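Local atomic coordinates of decapping nuclease RAI1 (Candida albicans, PDB entry 5BUD), a protein that removes NAD caps from the 5' ends of RNA using divalent metal ions, and binds, stabilises and stimulates the exoribonuclease RAT1. Residues 26-31 with 72-77; 76-81 with 376-381; 118-123 with 142-147; 178-183 with 193-198. One frame throughout, in Å; residues are numbered along the deposited sequence.

Contact 1: residues 26-31 with 72-77; sequences YARDID and EQNLAD
R28, at the end of strand 21-28, reaches across to the side-chain oxygen of N74 in the loop ahead of helix 78-92, and this is the tight spot of the contact. The guanidinium arrives end-on. R28 NH1 and R28 NH2 both donate to N74 OD1, each at 2.9 Å, and the oxygen lies almost exactly in the guanidinium plane. The two donors meet the amide differently: NH1 sits in the carbonyl plane of N74, whereas NH2 stands above it, because the two planar groups are turned 41° apart. Both N-H directions are bent, as must happen when two nitrogens share one acceptor. The arginine chain leaves with CG anti to the backbone N (chi1 -160°) and then kinks at chi3 (70°), which turns the far end of the guanidinium to N74. Its inner side is held by the loop just before strand 205-214: NE donates to the carbonyl of Y203, and NH2 has a weak bond to that of N202. In this PD-(D/E)XK nuclease fold the contact thus ties the end of a sheet strand to a loop near the active centre, with the R28 side chain about 8 Å from a bound manganese. Around this bond the segments meet through water. One molecule accepts from R28 NH1 (2.9 Å) and donates to Q73 O (2.9 Å); another joins Y26 OH (2.7 Å), at the edge of its ring, to the backbone oxygen of D77 (2.9 Å). N74 itself is partly exposed, and Q73 is exposed.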
loop_
_atom_site.group_PDB
_atom_site.type_symbol
_atom_site.label_atom_id
_atom_site.label_comp_id
_atom_site.label_asym_id
_atom_site.label_seq_id
_atom_site.Cartn_x
_atom_site.Cartn_y
_atom_site.Cartn_z
ATOM N N TYR A 26 -4.044 -2.962 -13.717
ATOM C CA TYR A 26 -2.945 -3.362 -14.557
ATOM C C TYR A 26 -2.106 -4.310 -13.701
ATOM O O TYR A 26 -2.494 -4.605 -12.562
ATOM C CB TYR A 26 -2.186 -2.129 -15.084
ATOM C CG TYR A 26 -1.484 -1.241 -14.088
ATOM C CD1 TYR A 26 -2.188 -0.398 -13.253
ATOM C CD2 TYR A 26 -0.103 -1.212 -14.013
ATOM C CE1 TYR A 26 -1.551 0.442 -12.346
ATOM C CE2 TYR A 26 0.549 -0.385 -13.112
ATOM C CZ TYR A 26 -0.183 0.443 -12.276
ATOM O OH TYR A 26 0.493 1.250 -11.395
ATOM N N ALA A 27 -0.980 -4.797 -14.224
ATOM C CA ALA A 27 -0.271 -5.863 -13.576
ATOM C C ALA A 27 1.217 -5.760 -13.842
ATOM O O ALA A 27 1.641 -5.027 -14.748
ATOM C CB ALA A 27 -0.822 -7.205 -14.069
ATOM N N ARG A 28 2.002 -6.473 -13.042
ATOM C CA ARG A 28 3.419 -6.686 -13.320
ATOM C C ARG A 28 3.659 -8.175 -13.471
ATOM O O ARG A 28 3.214 -8.952 -12.625
ATOM C CB ARG A 28 4.274 -6.137 -12.201
ATOM C CG ARG A 28 5.713 -5.895 -12.620
ATOM C CD ARG A 28 6.439 -5.095 -11.557
ATOM N NE ARG A 28 6.644 -5.906 -10.366
ATOM C CZ ARG A 28 7.238 -5.483 -9.267
ATOM N NH1 ARG A 28 7.728 -4.255 -9.206
ATOM N NH2 ARG A 28 7.357 -6.294 -8.233
ATOM N N ASP A 29 4.332 -8.588 -14.548
ATOM C CA ASP A 29 4.560 -10.017 -14.787
ATOM C C ASP A 29 5.786 -10.522 -14.055
ATOM O O ASP A 29 6.480 -9.767 -13.370
ATOM C CB ASP A 29 4.537 -10.379 -16.296
ATOM C CG ASP A 29 5.789 -9.937 -17.070
ATOM O OD1 ASP A 29 6.853 -9.666 -16.478
ATOM O OD2 ASP A 29 5.679 -9.883 -18.314
ATOM N N ILE A 30 6.055 -11.811 -14.193
ATOM C CA ILE A 30 7.125 -12.469 -13.431
ATOM C C ILE A 30 8.554 -11.984 -13.772
ATOM O O ILE A 30 9.527 -12.223 -13.008
ATOM C CB ILE A 30 6.984 -14.000 -13.555
ATOM C CG1 ILE A 30 7.830 -14.712 -12.491
ATOM C CG2 ILE A 30 7.306 -14.475 -14.978
ATOM C CD1 ILE A 30 7.489 -16.173 -12.319
ATOM N N ASP A 31 8.671 -11.276 -14.897
ATOM C CA ASP A 31 9.955 -10.706 -15.323
ATOM C C ASP A 31 10.069 -9.239 -14.927
ATOM O O ASP A 31 11.082 -8.616 -15.197
ATOM C CB ASP A 31 10.116 -10.832 -16.847
ATOM C CG ASP A 31 9.958 -12.255 -17.337
ATOM O OD1 ASP A 31 10.596 -13.157 -16.769
ATOM O OD2 ASP A 31 9.195 -12.477 -18.306
ATOM N N GLU A 72 15.854 -1.695 -5.692
ATOM C CA GLU A 72 15.978 -0.548 -6.608
ATOM C C GLU A 72 14.986 -0.659 -7.740
ATOM O O GLU A 72 14.541 0.362 -8.273
ATOM C CB GLU A 72 17.383 -0.428 -7.221
ATOM C CG GLU A 72 18.530 -0.799 -6.307
ATOM C CD GLU A 72 18.766 -2.295 -6.257
ATOM O OE1 GLU A 72 19.140 -2.886 -7.301
ATOM O OE2 GLU A 72 18.570 -2.876 -5.173
ATOM N N GLN A 73 14.644 -1.899 -8.102
ATOM C CA GLN A 73 13.689 -2.169 -9.172
ATOM C C GLN A 73 12.236 -2.284 -8.710
ATOM O O GLN A 73 11.356 -2.544 -9.537
ATOM C CB GLN A 73 14.077 -3.473 -9.902
ATOM C CG GLN A 73 15.390 -3.399 -10.654
ATOM C CD GLN A 73 15.772 -4.715 -11.286
ATOM O OE1 GLN A 73 14.913 -5.535 -11.624
ATOM N NE2 GLN A 73 17.069 -4.928 -11.447
ATOM N N ASN A 74 11.974 -2.105 -7.412
ATOM C CA ASN A 74 10.643 -2.390 -6.850
ATOM C C ASN A 74 9.995 -1.165 -6.222
ATOM O O ASN A 74 9.060 -1.274 -5.432
ATOM C CB ASN A 74 10.757 -3.507 -5.787
ATOM C CG ASN A 74 9.453 -4.227 -5.558
ATOM O OD1 ASN A 74 8.617 -4.313 -6.453
ATOM N ND2 ASN A 74 9.269 -4.752 -4.361
ATOM N N LEU A 75 10.492 0.011 -6.572
ATOM C CA LEU A 75 9.906 1.257 -6.088
ATOM C C LEU A 75 8.587 1.462 -6.828
ATOM O O LEU A 75 8.406 0.944 -7.936
ATOM C CB LEU A 75 10.891 2.407 -6.337
ATOM C CG LEU A 75 12.260 2.210 -5.652
ATOM C CD1 LEU A 75 13.212 3.352 -5.975
ATOM C CD2 LEU A 75 12.099 2.042 -4.143
ATOM N N ALA A 76 7.653 2.195 -6.237
ATOM C CA ALA A 76 6.449 2.562 -6.963
ATOM C C ALA A 76 6.843 3.283 -8.273
ATOM O O ALA A 76 7.680 4.186 -8.282
ATOM C CB ALA A 76 5.539 3.428 -6.125
ATOM N N ASP A 77 6.205 2.863 -9.359
ATOM C CA ASP A 77 6.606 3.235 -10.708
ATOM C C ASP A 77 5.601 4.166 -11.355
ATOM O O ASP A 77 4.603 3.730 -11.888
ATOM C CB ASP A 77 6.749 1.974 -11.540
ATOM C CG ASP A 77 7.285 2.256 -12.924
ATOM O OD1 ASP A 77 7.833 3.333 -13.123
ATOM O OD2 ASP A 77 7.150 1.403 -13.802
HETATM O O HOH W 1 3.142 1.335 -11.361
HETATM O O HOH W 2 8.900 -2.469 -11.144
#

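Contact 2: residues 76-81 with 376-381; sequences ADFNSL and GQLLTP
Apolar packing dominates, with L378 laid over one face of the F78 ring. The touching branch is CD2, which stands 3.7 Å from the centroid of the F78 ring and 15° off its normal, a CH-pi contact displaced a little toward the CD1 rim, where L378 CD2 comes within 3.6 Å of F78 CD1. L378 CG lies farther out, 4.0 Å from F78 CD2, and the ring and the isobutyl group run side by side and point the same way. With chi1 and chi2 both near 180° (-163° and 172°), the leucine chain is stretched out and its end is carried to the ring although its CB does not aim there. F103 meets the same ring edge-to-face, and F133 and K135 of strand 131-136 pack on both F78 and L378.

A second van der Waals contact lies nearer the surface: the methyl CG2 of T380 is 3.2 Å from N79 ND2, a close approach between side chains that cross at about a right angle.

Polar links are few and indirect. A water donates to N79 O at 3.2 Å and lies 2.7 Å from T380 OG1. That hydroxyl also accepts a weak bond from the backbone nitrogen of F383, capping helix 381-389. Overall, the first turn of helix 78-92, with D77 at its N-cap position, packs on the connection between helices 367-377 and 381-389 above a beta-sheet, a helix-on-sheet layer within the PD-(D/E)XK nuclease fold.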
loop_
_atom_site.group_PDB
_atom_site.type_symbol
_atom_site.label_atom_id
_atom_site.label_comp_id
_atom_site.label_asym_id
_atom_site.label_seq_id
_atom_site.Cartn_x
_atom_site.Cartn_y
_atom_site.Cartn_z
ATOM N N ALA A 76 7.653 2.195 -6.237
ATOM C CA ALA A 76 6.449 2.562 -6.963
ATOM C C ALA A 76 6.843 3.283 -8.273
ATOM O O ALA A 76 7.680 4.186 -8.282
ATOM C CB ALA A 76 5.539 3.428 -6.125
ATOM N N ASP A 77 6.205 2.863 -9.359
ATOM C CA ASP A 77 6.606 3.235 -10.708
ATOM C C ASP A 77 5.601 4.166 -11.355
ATOM O O ASP A 77 4.603 3.730 -11.888
ATOM C CB ASP A 77 6.749 1.974 -11.540
ATOM C CG ASP A 77 7.285 2.256 -12.924
ATOM O OD1 ASP A 77 7.833 3.333 -13.123
ATOM O OD2 ASP A 77 7.150 1.403 -13.802
ATOM N N PHE A 78 5.854 5.462 -11.314
ATOM C CA PHE A 78 4.919 6.382 -11.960
ATOM C C PHE A 78 4.816 6.247 -13.468
ATOM O O PHE A 78 3.733 6.471 -14.043
ATOM C CB PHE A 78 5.166 7.838 -11.546
ATOM C CG PHE A 78 4.038 8.433 -10.753
ATOM C CD1 PHE A 78 2.869 8.811 -11.383
ATOM C CD2 PHE A 78 4.133 8.605 -9.398
ATOM C CE1 PHE A 78 1.809 9.350 -10.667
ATOM C CE2 PHE A 78 3.088 9.164 -8.676
ATOM C CZ PHE A 78 1.930 9.525 -9.311
ATOM N N ASN A 79 5.923 5.918 -14.129
ATOM C CA ASN A 79 5.892 5.678 -15.594
ATOM C C ASN A 79 4.779 4.738 -15.966
ATOM O O ASN A 79 3.923 5.066 -16.795
ATOM C CB ASN A 79 7.216 5.095 -16.081
ATOM C CG ASN A 79 7.328 5.078 -17.591
ATOM O OD1 ASN A 79 6.827 4.167 -18.253
ATOM N ND2 ASN A 79 8.000 6.085 -18.152
ATOM N N SER A 80 4.777 3.562 -15.349
ATOM C CA SER A 80 3.794 2.538 -15.675
ATOM C C SER A 80 2.391 2.946 -15.257
ATOM O O SER A 80 1.441 2.693 -15.984
ATOM C CB SER A 80 4.191 1.160 -15.116
ATOM O OG SER A 80 4.215 1.124 -13.697
ATOM N N LEU A 81 2.254 3.647 -14.136
ATOM C CA LEU A 81 0.937 4.078 -13.721
ATOM C C LEU A 81 0.391 5.079 -14.737
ATOM O O LEU A 81 -0.750 4.986 -15.136
ATOM C CB LEU A 81 0.973 4.689 -12.313
ATOM C CG LEU A 81 -0.320 5.371 -11.809
ATOM C CD1 LEU A 81 -1.529 4.444 -11.842
ATOM C CD2 LEU A 81 -0.108 5.913 -10.400
ATOM N N GLY A 376 10.509 12.925 -16.740
ATOM C CA GLY A 376 10.860 11.517 -16.652
ATOM C C GLY A 376 10.738 10.876 -15.287
ATOM O O GLY A 376 10.336 9.729 -15.194
ATOM N N GLN A 377 11.064 11.618 -14.233
ATOM C CA GLN A 377 11.141 11.052 -12.895
ATOM C C GLN A 377 9.753 10.867 -12.245
ATOM O O GLN A 377 9.601 10.068 -11.332
ATOM C CB GLN A 377 11.999 11.948 -12.024
ATOM C CG GLN A 377 12.671 11.250 -10.881
ATOM C CD GLN A 377 13.755 12.122 -10.295
ATOM O OE1 GLN A 377 14.902 12.097 -10.761
ATOM N NE2 GLN A 377 13.395 12.917 -9.287
ATOM N N LEU A 378 8.771 11.641 -12.700
ATOM C CA LEU A 378 7.373 11.452 -12.338
ATOM C C LEU A 378 6.563 11.513 -13.624
ATOM O O LEU A 378 6.119 10.480 -14.138
ATOM C CB LEU A 378 6.905 12.477 -11.308
ATOM C CG LEU A 378 5.600 12.132 -10.556
ATOM C CD1 LEU A 378 5.322 13.110 -9.418
ATOM C CD2 LEU A 378 4.406 12.074 -11.475
ATOM N N LEU A 379 6.418 12.714 -14.181
ATOM C CA LEU A 379 5.720 12.897 -15.452
ATOM C C LEU A 379 6.562 12.359 -16.595
ATOM O O LEU A 379 7.799 12.388 -16.539
ATOM C CB LEU A 379 5.432 14.366 -15.684
ATOM C CG LEU A 379 4.522 15.009 -14.627
ATOM C CD1 LEU A 379 4.298 16.466 -14.979
ATOM C CD2 LEU A 379 3.210 14.244 -14.568
ATOM N N THR A 380 5.889 11.817 -17.600
ATOM C CA THR A 380 6.541 11.351 -18.795
ATOM C C THR A 380 6.046 12.146 -19.991
ATOM O O THR A 380 4.932 12.724 -19.950
ATOM C CB THR A 380 6.269 9.870 -19.033
ATOM O OG1 THR A 380 4.865 9.673 -19.265
ATOM C CG2 THR A 380 6.744 9.048 -17.823
ATOM N N PRO A 381 6.857 12.159 -21.081
ATOM C CA PRO A 381 6.453 12.950 -22.247
ATOM C C PRO A 381 5.218 12.399 -22.949
ATOM O O PRO A 381 4.420 13.188 -23.481
ATOM C CB PRO A 381 7.708 12.945 -23.141
ATOM C CG PRO A 381 8.531 11.778 -22.667
ATOM C CD PRO A 381 8.251 11.678 -21.194
HETATM O O HOH W 3 3.956 7.162 -19.173
#

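Contact 3: residues 118-123 with 142-147; sequences TDPIDL and MKRRKE
The carboxylate of D122 and the guanidinium of R144 form a salt bridge that converges on one oxygen. R144 NH1 and NH2 both donate to D122 OD2, each at 2.7 Å, and the oxygen lies close to the guanidinium plane. The carboxylate is tilted 49° to that plane, so both nitrogens come to OD2 from the same face: NH1 on its anti side, NH2 from well above. P120 lines one face of the guanidinium, its CB 3.6 Å from R144 NH1 and its CG 3.7 Å from R144 CZ, giving the charged group an apolar floor. What brings the arginine here is its extended chain from CG to NE, reaching from helix 138-155 toward the start of strand 121-128. D122 is fixed by its strand, whose backbone pairs with D137 of the turn leading to that helix, while its other oxygen, OD1, makes a salt bridge to K352 on strand 349-354. The buried carboxylate therefore has a cation for each oxygen, an arrangement that would favour its ionised form and probably offsets the cost of burying its charge between helix and sheet.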
loop_
_atom_site.group_PDB
_atom_site.type_symbol
_atom_site.label_atom_id
_atom_site.label_comp_id
_atom_site.label_asym_id
_atom_site.label_seq_id
_atom_site.Cartn_x
_atom_site.Cartn_y
_atom_site.Cartn_z
ATOM N N THR A 118 7.529 8.375 15.053
ATOM C CA THR A 118 8.965 8.322 14.810
ATOM C C THR A 118 9.327 8.108 13.341
ATOM O O THR A 118 10.481 8.300 12.986
ATOM C CB THR A 118 9.714 7.271 15.662
ATOM O OG1 THR A 118 9.456 5.964 15.163
ATOM C CG2 THR A 118 9.325 7.337 17.123
ATOM N N ASP A 119 8.358 7.743 12.490
ATOM C CA ASP A 119 8.642 7.405 11.085
ATOM C C ASP A 119 8.633 8.651 10.157
ATOM O O ASP A 119 7.620 9.344 10.070
ATOM C CB ASP A 119 7.608 6.400 10.538
ATOM C CG ASP A 119 7.690 5.036 11.198
ATOM O OD1 ASP A 119 8.777 4.627 11.632
ATOM O OD2 ASP A 119 6.643 4.362 11.280
ATOM N N PRO A 120 9.744 8.894 9.425
ATOM C CA PRO A 120 9.836 10.008 8.494
ATOM C C PRO A 120 8.928 9.835 7.265
ATOM O O PRO A 120 8.617 8.713 6.893
ATOM C CB PRO A 120 11.304 9.946 8.029
ATOM C CG PRO A 120 11.615 8.500 8.061
ATOM C CD PRO A 120 10.926 8.018 9.318
ATOM N N ILE A 121 8.515 10.949 6.674
ATOM C CA ILE A 121 7.820 10.972 5.367
ATOM C C ILE A 121 8.494 12.035 4.511
ATOM O O ILE A 121 8.640 13.183 4.936
ATOM C CB ILE A 121 6.323 11.330 5.491
ATOM C CG1 ILE A 121 5.618 10.370 6.440
ATOM C CG2 ILE A 121 5.626 11.300 4.124
ATOM C CD1 ILE A 121 4.133 10.627 6.595
ATOM N N ASP A 122 8.892 11.652 3.303
ATOM C CA ASP A 122 9.473 12.582 2.337
ATOM C C ASP A 122 8.886 12.270 0.945
ATOM O O ASP A 122 9.184 11.219 0.338
ATOM C CB ASP A 122 11.012 12.518 2.300
ATOM C CG ASP A 122 11.677 13.101 3.564
ATOM O OD1 ASP A 122 12.022 14.303 3.567
ATOM O OD2 ASP A 122 11.856 12.364 4.561
ATOM N N LEU A 123 8.079 13.209 0.454
ATOM C CA LEU A 123 7.362 13.071 -0.816
ATOM C C LEU A 123 7.639 14.282 -1.725
ATOM O O LEU A 123 8.132 15.310 -1.271
ATOM C CB LEU A 123 5.864 13.010 -0.562
ATOM C CG LEU A 123 5.446 12.036 0.542
ATOM C CD1 LEU A 123 3.978 12.230 0.910
ATOM C CD2 LEU A 123 5.764 10.612 0.118
ATOM N N MET A 142 15.564 4.791 -0.404
ATOM C CA MET A 142 16.617 3.802 -0.605
ATOM C C MET A 142 17.723 3.982 0.431
ATOM O O MET A 142 18.246 3.005 0.956
ATOM C CB MET A 142 17.216 3.894 -2.009
ATOM C CG MET A 142 16.335 3.355 -3.124
ATOM S SD MET A 142 15.874 1.620 -2.932
ATOM C CE MET A 142 17.438 0.839 -2.540
ATOM N N LYS A 143 18.071 5.228 0.721
ATOM C CA LYS A 143 19.123 5.513 1.690
ATOM C C LYS A 143 18.713 5.045 3.083
ATOM O O LYS A 143 19.529 4.480 3.835
ATOM C CB LYS A 143 19.455 7.002 1.691
ATOM C CG LYS A 143 20.718 7.365 2.440
ATOM C CD LYS A 143 20.664 8.803 2.946
ATOM C CE LYS A 143 19.598 8.975 4.028
ATOM N NZ LYS A 143 19.877 10.150 4.890
ATOM N N ARG A 144 17.453 5.257 3.426
ATOM C CA ARG A 144 16.953 4.777 4.705
ATOM C C ARG A 144 16.890 3.258 4.748
ATOM O O ARG A 144 17.214 2.663 5.769
ATOM C CB ARG A 144 15.601 5.375 5.009
ATOM C CG ARG A 144 15.718 6.861 5.241
ATOM C CD ARG A 144 14.406 7.578 5.108
ATOM N NE ARG A 144 14.578 8.960 5.527
ATOM C CZ ARG A 144 13.706 9.936 5.317
ATOM N NH1 ARG A 144 12.557 9.716 4.676
ATOM N NH2 ARG A 144 13.989 11.144 5.759
ATOM N N ARG A 145 16.483 2.643 3.644
ATOM C CA ARG A 145 16.431 1.192 3.571
ATOM C C ARG A 145 17.844 0.588 3.712
ATOM O O ARG A 145 18.026 -0.395 4.418
ATOM C CB ARG A 145 15.749 0.733 2.281
ATOM C CG ARG A 145 15.125 -0.650 2.394
ATOM C CD ARG A 145 14.417 -1.100 1.118
ATOM N NE ARG A 145 13.082 -0.505 0.966
ATOM C CZ ARG A 145 12.712 0.354 0.014
ATOM N NH1 ARG A 145 13.565 0.758 -0.927
ATOM N NH2 ARG A 145 11.465 0.813 -0.001
ATOM N N LYS A 146 18.844 1.188 3.074
ATOM C CA LYS A 146 20.208 0.673 3.179
ATOM C C LYS A 146 20.679 0.795 4.617
ATOM O O LYS A 146 21.222 -0.150 5.178
ATOM C CB LYS A 146 21.179 1.424 2.278
ATOM C CG LYS A 146 20.932 1.323 0.787
ATOM C CD LYS A 146 20.871 -0.099 0.252
ATOM C CE LYS A 146 20.916 -0.093 -1.272
ATOM N NZ LYS A 146 20.344 -1.324 -1.892
ATOM N N GLU A 147 20.448 1.953 5.220
ATOM C CA GLU A 147 20.919 2.204 6.580
ATOM C C GLU A 147 20.183 1.342 7.610
ATOM O O GLU A 147 20.767 0.937 8.612
ATOM C CB GLU A 147 20.855 3.696 6.925
ATOM C CG GLU A 147 19.563 4.166 7.561
ATOM C CD GLU A 147 19.490 5.677 7.706
ATOM O OE1 GLU A 147 18.456 6.147 8.226
ATOM O OE2 GLU A 147 20.454 6.385 7.311
#

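Contact 4: residues 178-183 with 193-198; sequences ATIPKP and ENRNKK
Two torsions set the reach of R195: CG lies anti to the carbonyl carbon, and a bend at chi3 (-64°) swings the guanidinium onto strand 179-180. There R195 NH1 donates to T179 O at 3.1 Å in a nearly straight bond (N-H...O 171°). The oxygen lies in the guanidinium plane, yet the donor stands high above the carbonyl plane, with a C=O...N angle of only 95°, so the bond comes from above the peptide plane rather than along a lone pair. R195 CD is equally near, 3.1 Å from T179 O.

I180 supplies the apolar side. Its CG2 branch, anti to the carbonyl carbon, rests over one face of the guanidinium, 3.6 Å from R195 NH1. The same nitrogen also donates to the carbonyl of Y47, and NE to that of I192, so the group is held by backbone oxygens from three places in the chain and its rotation is fixed.

T179 O has a second partner, a water that donates to it at 3.0 Å. On the other side of the strand T179 OG1 bonds to the carbonyl of E175. That residue binds divalent metal, and the T179 side chain also lies about 4 Å from that of L246, another metal ligand. R195 NH1 thus bonds two carbonyls of the short antiparallel pair 45-46/179-180, T179 on one strand and Y47 just after the other. Strand 179-180 directly follows helix 158-178, the helix that carries the metal ligand E175, at the border of the nuclease active site.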
loop_
_atom_site.group_PDB
_atom_site.type_symbol
_atom_site.label_atom_id
_atom_site.label_comp_id
_atom_site.label_asym_id
_atom_site.label_seq_id
_atom_site.Cartn_x
_atom_site.Cartn_y
_atom_site.Cartn_z
ATOM N N ALA A 178 -1.515 -19.883 -0.097
ATOM C CA ALA A 178 -2.915 -19.532 0.236
ATOM C C ALA A 178 -3.766 -19.117 -0.941
ATOM O O ALA A 178 -4.974 -18.899 -0.777
ATOM C CB ALA A 178 -2.945 -18.446 1.308
ATOM N N THR A 179 -3.179 -19.034 -2.143
ATOM C CA THR A 179 -3.923 -18.600 -3.301
ATOM C C THR A 179 -3.744 -19.559 -4.508
ATOM O O THR A 179 -2.788 -20.325 -4.563
ATOM C CB THR A 179 -3.468 -17.207 -3.770
ATOM O OG1 THR A 179 -2.115 -17.281 -4.275
ATOM C CG2 THR A 179 -3.576 -16.164 -2.629
ATOM N N ILE A 180 -4.676 -19.464 -5.435
ATOM C CA ILE A 180 -4.691 -20.225 -6.701
ATOM C C ILE A 180 -4.899 -19.255 -7.880
ATOM O O ILE A 180 -5.540 -18.199 -7.721
ATOM C CB ILE A 180 -5.801 -21.306 -6.653
ATOM C CG1 ILE A 180 -7.102 -20.725 -6.067
ATOM C CG2 ILE A 180 -5.322 -22.479 -5.818
ATOM C CD1 ILE A 180 -8.333 -21.608 -6.193
ATOM N N PRO A 181 -4.349 -19.581 -9.067
ATOM C CA PRO A 181 -4.349 -18.600 -10.159
ATOM C C PRO A 181 -5.688 -18.341 -10.815
ATOM O O PRO A 181 -5.800 -17.407 -11.589
ATOM C CB PRO A 181 -3.357 -19.185 -11.179
ATOM C CG PRO A 181 -3.230 -20.627 -10.836
ATOM C CD PRO A 181 -3.422 -20.694 -9.337
ATOM N N LYS A 182 -6.683 -19.171 -10.509
ATOM C CA LYS A 182 -8.017 -19.057 -11.026
ATOM C C LYS A 182 -8.971 -19.485 -9.924
ATOM O O LYS A 182 -8.549 -20.086 -8.948
ATOM C CB LYS A 182 -8.171 -19.956 -12.262
ATOM C CG LYS A 182 -7.449 -19.415 -13.502
ATOM C CD LYS A 182 -8.224 -18.252 -14.126
ATOM C CE LYS A 182 -7.324 -17.146 -14.666
ATOM N NZ LYS A 182 -6.371 -17.635 -15.701
ATOM N N PRO A 183 -10.252 -19.163 -10.064
ATOM C CA PRO A 183 -11.168 -19.515 -8.987
ATOM C C PRO A 183 -11.294 -21.013 -8.826
ATOM O O PRO A 183 -10.982 -21.780 -9.770
ATOM C CB PRO A 183 -12.502 -18.893 -9.414
ATOM C CG PRO A 183 -12.315 -18.378 -10.785
ATOM C CD PRO A 183 -10.875 -18.340 -11.110
ATOM N N GLU A 193 -2.621 -28.842 -5.127
ATOM C CA GLU A 193 -1.728 -29.662 -4.307
ATOM C C GLU A 193 -0.274 -29.230 -4.420
ATOM O O GLU A 193 0.468 -29.312 -3.444
ATOM C CB GLU A 193 -1.844 -31.149 -4.676
ATOM C CG GLU A 193 -3.127 -31.826 -4.223
ATOM C CD GLU A 193 -3.129 -33.321 -4.534
ATOM O OE1 GLU A 193 -2.869 -33.700 -5.698
ATOM O OE2 GLU A 193 -3.395 -34.125 -3.612
ATOM N N ASN A 194 0.129 -28.772 -5.602
ATOM C CA ASN A 194 1.536 -28.476 -5.879
ATOM C C ASN A 194 2.037 -27.108 -5.391
ATOM O O ASN A 194 3.170 -26.717 -5.693
ATOM C CB ASN A 194 1.797 -28.581 -7.381
ATOM C CG ASN A 194 1.596 -29.988 -7.917
ATOM O OD1 ASN A 194 1.383 -30.944 -7.160
ATOM N ND2 ASN A 194 1.643 -30.118 -9.241
ATOM N N ARG A 195 1.203 -26.377 -4.656
ATOM C CA ARG A 195 1.521 -24.996 -4.295
ATOM C C ARG A 195 2.697 -24.887 -3.379
ATOM O O ARG A 195 3.501 -23.976 -3.507
ATOM C CB ARG A 195 0.316 -24.342 -3.642
ATOM C CG ARG A 195 -0.705 -23.980 -4.673
ATOM C CD ARG A 195 -1.808 -23.205 -4.050
ATOM N NE ARG A 195 -2.533 -24.008 -3.066
ATOM C CZ ARG A 195 -3.536 -23.539 -2.343
ATOM N NH1 ARG A 195 -3.922 -22.283 -2.500
ATOM N NH2 ARG A 195 -4.168 -24.328 -1.487
ATOM N N ASN A 196 2.807 -25.834 -2.459
ATOM C CA ASN A 196 3.884 -25.836 -1.477
ATOM C C ASN A 196 5.251 -26.077 -2.127
ATOM O O ASN A 196 6.277 -25.836 -1.505
ATOM C CB ASN A 196 3.614 -26.894 -0.401
ATOM C CG ASN A 196 4.357 -26.630 0.904
ATOM O OD1 ASN A 196 4.794 -25.506 1.180
ATOM N ND2 ASN A 196 4.490 -27.676 1.732
ATOM N N LYS A 197 5.276 -26.550 -3.374
ATOM C CA LYS A 197 6.553 -26.749 -4.091
ATOM C C LYS A 197 6.845 -25.641 -5.100
ATOM O O LYS A 197 7.943 -25.542 -5.611
ATOM C CB LYS A 197 6.565 -28.102 -4.808
ATOM C CG LYS A 197 6.618 -29.294 -3.859
ATOM C CD LYS A 197 6.220 -30.587 -4.567
ATOM C CE LYS A 197 6.202 -31.786 -3.623
ATOM N NZ LYS A 197 7.554 -32.168 -3.117
ATOM N N LYS A 198 5.851 -24.811 -5.398
ATOM C CA LYS A 198 6.027 -23.730 -6.370
ATOM C C LYS A 198 7.128 -22.777 -5.898
ATOM O O LYS A 198 7.243 -22.497 -4.706
ATOM C CB LYS A 198 4.694 -23.001 -6.538
ATOM C CG LYS A 198 4.573 -22.136 -7.766
ATOM C CD LYS A 198 3.348 -21.234 -7.678
ATOM C CE LYS A 198 2.068 -22.001 -7.414
ATOM N NZ LYS A 198 0.865 -21.167 -7.710
HETATM O O HOH W 4 -0.065 -19.964 -5.706
#

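In the fold
Contacts 1 and 2 adjoin: their centres are about 12 Å apart, they share A76 and D77, and the Y26 hydroxyl packs on L81, so strand 21-28 and the start of helix 78-92 form one continuous region. Contacts 1 and 3 have centres about 20 Å apart, and L75 joins them by resting on M142 and R145 of helix 138-155. Contact 4 stands apart, its centre about 22 Å from that of contact 1 and about 35 Å from that of contact 3. Along the chain contacts 1, 3 and 4 follow in series, while contact 2, joining 76-81 to 376-381, encloses contacts 3 and 4. It thereby brings the C-terminal helices back to the N-terminal part of the nuclease fold, and contacts 1 and 4 lie near the manganese site.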